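Side-chain contact in amidohydrolase (Xanthomonas campestris pv. campestris, PDB 4DZH), which probably deaminates adenosine or related nucleosides such as 5'-methylthioadenosine, as a zinc-dependent hydrolase of the ATZ/TRZ family: residues I427-T431 and A432-A436. Sequence-based numbering, arbitrary orientation.
Sequences IDMDT and AALVA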
loop_
_atom_site.group_PDB
_atom_site.type_symbol
_atom_site.label_atom_id
_atom_site.label_comp_id
_atom_site.label_asym_id
_atom_site.label_seq_id
_atom_site.Cartn_x
_atom_site.Cartn_y
_atom_site.Cartn_z
ATOM N N ILE A 427 -16.492 -18.429 5.522
ATOM C CA ILE A 427 -17.555 -19.288 6.046
ATOM C C ILE A 427 -18.905 -18.615 5.966
ATOM O O ILE A 427 -19.080 -17.448 6.359
ATOM C CB ILE A 427 -17.253 -19.637 7.508
ATOM C CG1 ILE A 427 -15.883 -20.322 7.621
ATOM C CG2 ILE A 427 -18.326 -20.561 8.081
ATOM C CD1 ILE A 427 -15.668 -21.475 6.618
ATOM N N ASP A 428 -19.863 -19.344 5.448
ATOM C CA ASP A 428 -21.211 -18.823 5.280
ATOM C C ASP A 428 -21.260 -17.564 4.426
ATOM O O ASP A 428 -22.202 -16.758 4.583
ATOM C CB ASP A 428 -21.885 -18.555 6.640
ATOM C CG ASP A 428 -22.095 -19.833 7.467
ATOM O OD1 ASP A 428 -22.267 -20.944 6.880
ATOM O OD2 ASP A 428 -22.109 -19.716 8.716
ATOM N N MET A 429 -20.254 -17.361 3.552
ATOM C CA MET A 429 -20.363 -16.328 2.555
ATOM C C MET A 429 -20.010 -16.981 1.236
ATOM O O MET A 429 -19.197 -17.892 1.185
ATOM C CB MET A 429 -19.434 -15.126 2.853
ATOM C CG MET A 429 -19.551 -14.635 4.296
ATOM S SD MET A 429 -18.820 -13.001 4.491
ATOM C CE MET A 429 -20.029 -11.947 3.749
ATOM N N ASP A 430 -20.669 -16.542 0.187
ATOM C CA ASP A 430 -20.373 -17.040 -1.151
ATOM C C ASP A 430 -19.835 -15.894 -2.019
ATOM O O ASP A 430 -20.591 -15.011 -2.446
ATOM C CB ASP A 430 -21.649 -17.667 -1.724
ATOM C CG ASP A 430 -21.441 -18.262 -3.100
ATOM O OD1 ASP A 430 -20.764 -19.308 -3.217
ATOM O OD2 ASP A 430 -21.959 -17.672 -4.071
ATOM N N THR A 431 -18.526 -15.909 -2.278
ATOM C CA THR A 431 -17.891 -14.832 -3.062
ATOM C C THR A 431 -18.506 -14.638 -4.452
ATOM O O THR A 431 -18.629 -13.508 -4.942
ATOM C CB THR A 431 -16.367 -15.012 -3.148
ATOM O OG1 THR A 431 -16.067 -16.285 -3.721
ATOM C CG2 THR A 431 -15.763 -14.963 -1.762
ATOM N N ALA A 432 -18.951 -15.730 -5.082
ATOM C CA ALA A 432 -19.583 -15.575 -6.387
ATOM C C ALA A 432 -20.876 -14.783 -6.349
ATOM O O ALA A 432 -21.123 -13.972 -7.236
ATOM C CB ALA A 432 -19.837 -16.949 -7.022
ATOM N N ALA A 433 -21.719 -15.019 -5.330
ATOM C CA ALA A 433 -22.959 -14.240 -5.199
ATOM C C ALA A 433 -22.658 -12.775 -4.879
ATOM O O ALA A 433 -23.352 -11.863 -5.340
ATOM C CB ALA A 433 -23.856 -14.835 -4.107
ATOM N N LEU A 434 -21.633 -12.572 -4.060
ATOM C CA LEU A 434 -21.173 -11.226 -3.699
ATOM C C LEU A 434 -20.773 -10.433 -4.934
ATOM O O LEU A 434 -21.216 -9.291 -5.128
ATOM C CB LEU A 434 -20.002 -11.324 -2.704
ATOM C CG LEU A 434 -20.403 -11.884 -1.320
ATOM C CD1 LEU A 434 -19.177 -11.893 -0.431
ATOM C CD2 LEU A 434 -21.537 -11.099 -0.703
ATOM N N VAL A 435 -19.996 -11.087 -5.797
ATOM C CA VAL A 435 -19.544 -10.462 -7.037
ATOM C C VAL A 435 -20.720 -10.208 -7.975
ATOM O O VAL A 435 -20.865 -9.103 -8.534
ATOM C CB VAL A 435 -18.420 -11.270 -7.734
ATOM C CG1 VAL A 435 -18.046 -10.647 -9.116
ATOM C CG2 VAL A 435 -17.213 -11.360 -6.842
ATOM N N ALA A 436 -21.618 -11.190 -8.115
ATOM C CA ALA A 436 -22.758 -10.937 -8.991
ATOM C C ALA A 436 -23.595 -9.773 -8.486
ATOM O O ALA A 436 -24.066 -8.951 -9.274
ATOM C CB ALA A 436 -23.638 -12.198 -9.167
#
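D430 and L434 meet through the backbone, where L434 N donates to D430 O at 3.1 Å in a nearly straight bond. V435 N repeats the i to i+4 pattern one residue on by reaching T431 O at 2.9 Å; the chain thus passes from the extended loop at D430 directly into helix 431-447. The D430 side chain caps the N-terminal end of that helix. A trans chi1 (-178°) turns the carboxylate forward over the first turn, and OD2 accepts from A433 N at 2.9 Å. This bond is bent, at 143°, and the donor approaches from above the carboxylate plane, 37° out of it. The same oxygen lies 3.4 Å from A433 CB, against the methyl of the residue whose N-H it accepts. The negative carboxylate would be expected to interact favourably with the helix dipole here. On another side of the turn, L434 sets its CG 3.3 Å from D430 O, while its CD1 comes to 4.3 Å from the M429 methyl CE, a loose apolar contact. Both side chains also touch T122 of helix 114-130, whereas T431 and V435 pack on L389 and S387 of the second subunit, respectively. The D430 OD2 bond to the N-H three residues ahead defines an aspartate N-cap, which begins the C-terminal helix after strand 425-426, away from the metal sites.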